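IroE-like serine hydrolase (Shewanella oneidensis, PDB 3GFF) probably hydrolyses ester bonds as an IroE-like serine hydrolase of the alpha/beta-hydrolase superfamily. Local coordinates at residues Asn139-His144 against Gly148-Glu153; Ala167-Leu172 against Gln248-Ile253. One frame throughout, in Å; residues are numbered along the deposited sequence.

Interaction 1. Residues Asn139-His144 against Gly148-Glu153; sequences NVLVGH and GLVAME
Gly148 sits against Gly143, backbone on backbone. Their CA atoms are 4.1 Å apart, and Gly148 N comes to 3.4 Å from Gly143 C. Neither residue has a side chain, so the main chains themselves form the interface here. Gly148 CA also makes a CA-H...O contact with Gly143 O, at 3.6 Å and a bent angle of 121° at the hydrogen. Gly148 N lies near His144 N as well, but both are donors and no bond forms. Gly148 already lies in helix 146-156, and its O accepts a hydrogen bond from the N of Met152 (selenomethionine) at 3.1 Å. Val150 points toward the strand. Its CG1, anti to the backbone N (chi1 174°), reaches Leu141 CD2 at 4.0 Å, and the two side chains cross at about a right angle. Leu49 packs on the same valine. Ala151 follows, and its CA meets the same CD2 methyl of Leu141 at 4.0 Å. One leucine methyl thus touches two successive residues of the helix. Strand and helix axes approach to 6.3 Å, and their directions differ by 134°. This sharp reversal around Ser145 fits the nucleophile elbow (GxSxG, Gly143 to Gly147) of alpha/beta-hydrolases, within the beta-alpha-beta unit 138-168.

Interaction 2. Residues Ala167-Leu172 against Gln248-Ile253; sequences ALDTSL and QSVSHI. With IMD (imidazole), chain D.
Asp169 OD2 is gripped by two hydrogen bonds, from His247 ND1 and His216 NE2. OD1 accepts a third, from Ala202 N. The carboxylate is therefore held at both oxygens. Ser145, His247 and Asp169 fit the Ser-His-Asp triad of an alpha/beta-hydrolase, with the acid just past the end of strand 164-168. At the base of its side chain, Asp169 CB touches the segment that follows His247. This CB lies 3.7 Å from Val250 CG1. The valine places that methyl between its backbone N and carbonyl carbon (chi1 82°). Leu168 makes the second contact. Its CD1 meets the backbone, 3.4 Å from Ser251 O and 4.2 Å from Ser251 CA. Leu168 and Ser251 are also the closest residues by backbone, with CA atoms 6.0 Å apart. No hydrogen bond crosses between the two segments. Two residues after Asp169 comes Ser171, the centre of an inverse gamma turn. Ser171 OG is hydrogen-bonded to Ser145 OG. It also accepts a hydrogen bond from an imidazole, probably from the crystallisation liquor, with imidazole N1 3.2 Å from Ser171 OG and an N-H...O angle of 150°.

Each interaction has one segment on the sheet, on the neighbouring strands 138-144 and 164-168, and their centres are about 11 Å apart. A probable hydrogen bond joins them, with Leu168 N 2.8 Å from Gly143 O. Interaction 1 brackets Ser145, the presumed nucleophile. Interaction 2 contains Asp169, and its segment 248-253 follows directly on His247, so together they frame the probable catalytic triad. His144 bridges the two. Its CD2 packs 3.1 Å from Leu168 O, and its CE1 is 3.6 Å from Gln248 OE1. Its NE2 is hydrogen-bonded to His247 O, which ties the elbow strand to the histidine. On helix 146-156, Leu149 CD1 lies 3.5 Å from the O of Ser171, the residue that binds the imidazole.

Interaction 1. Residues Asn139-His144 against Gly148-Glu153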
loop_
_atom_site.group_PDB
_atom_site.type_symbol
_atom_site.label_atom_id
_atom_site.label_comp_id
_atom_site.label_asym_id
_atom_site.label_seq_id
_atom_site.Cartn_x
_atom_site.Cartn_y
_atom_site.Cartn_z
ATOM N N ASN A 139 12.683 5.718 17.671
ATOM C CA ASN A 139 13.284 5.070 16.507
ATOM C C ASN A 139 12.651 3.707 16.271
ATOM O O ASN A 139 12.565 2.894 17.208
ATOM C CB ASN A 139 14.787 4.885 16.716
ATOM C CG ASN A 139 15.489 6.172 16.987
ATOM O OD1 ASN A 139 15.503 7.071 16.149
ATOM N ND2 ASN A 139 16.069 6.288 18.178
ATOM N N VAL A 140 12.279 3.459 15.013
ATOM C CA VAL A 140 11.603 2.238 14.583
ATOM C C VAL A 140 12.459 1.523 13.537
ATOM O O VAL A 140 12.999 2.163 12.674
ATOM C CB VAL A 140 10.185 2.576 13.977
ATOM C CG1 VAL A 140 9.465 1.316 13.420
ATOM C CG2 VAL A 140 9.315 3.291 15.020
ATOM N N LEU A 141 12.594 0.201 13.643
ATOM C CA LEU A 141 13.335 -0.601 12.661
ATOM C C LEU A 141 12.328 -1.493 11.960
ATOM O O LEU A 141 11.533 -2.200 12.638
ATOM C CB LEU A 141 14.465 -1.437 13.305
ATOM C CG LEU A 141 15.363 -2.309 12.383
ATOM C CD1 LEU A 141 16.106 -1.473 11.344
ATOM C CD2 LEU A 141 16.361 -3.106 13.227
ATOM N N VAL A 142 12.352 -1.449 10.615
ATOM C CA VAL A 142 11.494 -2.273 9.751
ATOM C C VAL A 142 12.388 -3.249 8.935
ATOM O O VAL A 142 13.205 -2.834 8.106
ATOM C CB VAL A 142 10.595 -1.412 8.795
ATOM C CG1 VAL A 142 9.697 -2.293 7.915
ATOM C CG2 VAL A 142 9.763 -0.385 9.579
ATOM N N GLY A 143 12.256 -4.543 9.222
ATOM C CA GLY A 143 13.028 -5.577 8.567
ATOM C C GLY A 143 12.092 -6.607 7.958
ATOM O O GLY A 143 11.133 -7.036 8.597
ATOM N N HIS A 144 12.361 -6.969 6.702
ATOM C CA HIS A 144 11.592 -7.949 5.963
ATOM C C HIS A 144 12.527 -9.071 5.530
ATOM O O HIS A 144 13.686 -8.801 5.132
ATOM C CB HIS A 144 10.991 -7.277 4.731
ATOM C CG HIS A 144 10.394 -8.224 3.746
ATOM N ND1 HIS A 144 11.025 -8.552 2.572
ATOM C CD2 HIS A 144 9.244 -8.943 3.777
ATOM C CE1 HIS A 144 10.272 -9.409 1.904
ATOM N NE2 HIS A 144 9.195 -9.679 2.619
ATOM N N GLY A 148 14.307 -9.094 8.654
ATOM C CA GLY A 148 13.522 -9.412 9.844
ATOM C C GLY A 148 14.398 -9.979 10.962
ATOM O O GLY A 148 14.102 -9.801 12.120
ATOM N N LEU A 149 15.473 -10.673 10.584
ATOM C CA LEU A 149 16.418 -11.283 11.513
ATOM C C LEU A 149 17.231 -10.214 12.206
ATOM O O LEU A 149 17.665 -10.443 13.320
ATOM C CB LEU A 149 17.379 -12.253 10.810
ATOM C CG LEU A 149 16.797 -13.555 10.294
ATOM C CD1 LEU A 149 17.778 -14.245 9.364
ATOM C CD2 LEU A 149 16.421 -14.439 11.497
ATOM N N VAL A 150 17.450 -9.077 11.531
ATOM C CA VAL A 150 18.162 -7.932 12.114
ATOM C C VAL A 150 17.305 -7.350 13.252
ATOM O O VAL A 150 17.813 -7.047 14.343
ATOM C CB VAL A 150 18.455 -6.851 11.083
ATOM C CG1 VAL A 150 19.072 -5.623 11.770
ATOM C CG2 VAL A 150 19.343 -7.378 9.958
ATOM N N ALA A 151 16.007 -7.179 12.978
ATOM C CA ALA A 151 15.026 -6.747 13.995
ATOM C C ALA A 151 15.084 -7.690 15.183
ATOM O O ALA A 151 15.232 -7.239 16.307
ATOM C CB ALA A 151 13.611 -6.693 13.422
HETATM N N MSE A 152 15.035 -9.003 14.937
HETATM C CA MSE A 152 15.052 -9.991 16.038
HETATM C C MSE A 152 16.305 -9.888 16.881
HETATM O O MSE A 152 16.229 -9.958 18.098
HETATM C CB MSE A 152 14.923 -11.430 15.511
HETATM C CG MSE A 152 13.564 -11.779 14.867
HETATM SE SE MSE A 152 12.017 -11.223 15.956
HETATM C CE MSE A 152 10.582 -12.013 15.020
ATOM N N GLU A 153 17.459 -9.749 16.223
ATOM C CA GLU A 153 18.753 -9.659 16.906
ATOM C C GLU A 153 18.898 -8.335 17.708
ATOM O O GLU A 153 19.404 -8.311 18.820
ATOM C CB GLU A 153 19.866 -9.860 15.880
ATOM C CG GLU A 153 21.257 -10.010 16.450
ATOM C CD GLU A 153 21.432 -11.248 17.320
ATOM O OE1 GLU A 153 20.477 -12.062 17.481
ATOM O OE2 GLU A 153 22.525 -11.390 17.853
#

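Interaction 2. Residues Ala167-Leu172 against Gln248-Ile253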
loop_
_atom_site.group_PDB
_atom_site.type_symbol
_atom_site.label_atom_id
_atom_site.label_comp_id
_atom_site.label_asym_id
_atom_site.label_seq_id
_atom_site.Cartn_x
_atom_site.Cartn_y
_atom_site.Cartn_z
ATOM N N ALA A 167 8.854 -6.798 12.102
ATOM C CA ALA A 167 9.511 -7.999 11.537
ATOM C C ALA A 167 8.535 -8.628 10.535
ATOM O O ALA A 167 7.556 -9.223 10.917
ATOM C CB ALA A 167 9.887 -8.970 12.640
ATOM N N LEU A 168 8.800 -8.423 9.254
ATOM C CA LEU A 168 7.898 -8.816 8.168
ATOM C C LEU A 168 8.367 -10.115 7.477
ATOM O O LEU A 168 9.289 -10.136 6.675
ATOM C CB LEU A 168 7.761 -7.657 7.169
ATOM C CG LEU A 168 7.467 -6.268 7.801
ATOM C CD1 LEU A 168 7.416 -5.114 6.746
ATOM C CD2 LEU A 168 6.201 -6.351 8.659
ATOM N N ASP A 169 7.696 -11.183 7.843
ATOM C CA ASP A 169 7.945 -12.544 7.371
ATOM C C ASP A 169 9.385 -12.921 7.580
ATOM O O ASP A 169 10.081 -13.322 6.672
ATOM C CB ASP A 169 7.520 -12.722 5.934
ATOM C CG ASP A 169 6.923 -14.084 5.688
ATOM O OD1 ASP A 169 6.225 -14.579 6.599
ATOM O OD2 ASP A 169 7.128 -14.637 4.595
ATOM N N THR A 170 9.810 -12.787 8.819
ATOM C CA THR A 170 11.206 -13.054 9.238
ATOM C C THR A 170 11.691 -14.435 8.784
ATOM O O THR A 170 10.963 -15.427 8.935
ATOM C CB THR A 170 11.296 -12.991 10.761
ATOM O OG1 THR A 170 10.787 -11.720 11.189
ATOM C CG2 THR A 170 12.761 -13.185 11.274
ATOM N N SER A 171 12.907 -14.479 8.237
ATOM C CA SER A 171 13.529 -15.725 7.785
ATOM C C SER A 171 14.121 -16.506 9.004
ATOM O O SER A 171 15.338 -16.716 9.087
ATOM C CB SER A 171 14.636 -15.392 6.773
ATOM O OG SER A 171 14.142 -14.616 5.672
ATOM N N LEU A 172 13.250 -16.923 9.925
ATOM C CA LEU A 172 13.633 -17.663 11.124
ATOM C C LEU A 172 14.226 -19.031 10.786
ATOM O O LEU A 172 14.879 -19.651 11.627
ATOM C CB LEU A 172 12.427 -17.838 12.087
ATOM C CG LEU A 172 11.842 -16.570 12.749
ATOM C CD1 LEU A 172 10.584 -16.884 13.650
ATOM C CD2 LEU A 172 12.899 -15.918 13.605
ATOM N N GLN A 248 7.399 -12.474 -0.378
ATOM C CA GLN A 248 7.766 -11.181 -0.929
ATOM C C GLN A 248 6.618 -10.128 -0.863
ATOM O O GLN A 248 6.866 -9.006 -0.426
ATOM C CB GLN A 248 8.396 -11.350 -2.326
ATOM C CG GLN A 248 9.847 -11.932 -2.250
ATOM C CD GLN A 248 10.850 -10.985 -1.557
ATOM O OE1 GLN A 248 10.747 -9.764 -1.648
ATOM N NE2 GLN A 248 11.826 -11.558 -0.874
ATOM N N SER A 249 5.383 -10.491 -1.224
ATOM C CA SER A 249 4.265 -9.486 -1.237
ATOM C C SER A 249 3.836 -8.944 0.135
ATOM O O SER A 249 3.154 -7.922 0.214
ATOM C CB SER A 249 3.003 -10.035 -1.909
ATOM O OG SER A 249 2.228 -10.831 -1.016
ATOM N N VAL A 250 4.194 -9.625 1.205
ATOM C CA VAL A 250 3.711 -9.200 2.512
ATOM C C VAL A 250 4.464 -7.985 3.075
ATOM O O VAL A 250 4.003 -7.388 4.045
ATOM C CB VAL A 250 3.696 -10.359 3.542
ATOM C CG1 VAL A 250 5.114 -10.557 4.154
ATOM C CG2 VAL A 250 2.650 -10.079 4.638
ATOM N N SER A 251 5.581 -7.590 2.449
ATOM C CA SER A 251 6.359 -6.441 2.919
ATOM C C SER A 251 5.493 -5.206 2.982
ATOM O O SER A 251 5.520 -4.450 3.981
ATOM C CB SER A 251 7.622 -6.194 2.046
ATOM O OG SER A 251 7.311 -5.863 0.687
ATOM N N HIS A 252 4.669 -5.034 1.955
ATOM C CA HIS A 252 3.820 -3.846 1.851
ATOM C C HIS A 252 2.653 -3.773 2.858
ATOM O O HIS A 252 2.574 -2.787 3.621
ATOM C CB HIS A 252 3.289 -3.715 0.446
ATOM C CG HIS A 252 2.693 -2.371 0.144
ATOM N ND1 HIS A 252 3.457 -1.297 -0.259
ATOM C CD2 HIS A 252 1.410 -1.947 0.137
ATOM C CE1 HIS A 252 2.667 -0.262 -0.489
ATOM N NE2 HIS A 252 1.417 -0.633 -0.267
ATOM N N ILE A 253 1.743 -4.761 2.811
ATOM C CA ILE A 253 0.567 -4.815 3.704
ATOM C C ILE A 253 1.010 -5.024 5.146
ATOM O O ILE A 253 0.294 -4.639 6.083
ATOM C CB ILE A 253 -0.528 -5.909 3.250
ATOM C CG1 ILE A 253 -1.916 -5.595 3.833
ATOM C CG2 ILE A 253 -0.110 -7.343 3.598
ATOM C CD1 ILE A 253 -2.508 -4.166 3.456
HETATM N N1 IMD D . 13.646 -16.274 2.949
HETATM C C2 IMD D . 12.434 -16.896 2.914
HETATM N N3 IMD D . 12.128 -17.200 1.619
HETATM C C4 IMD D . 13.141 -16.749 0.829
HETATM C C5 IMD D . 14.103 -16.171 1.674
#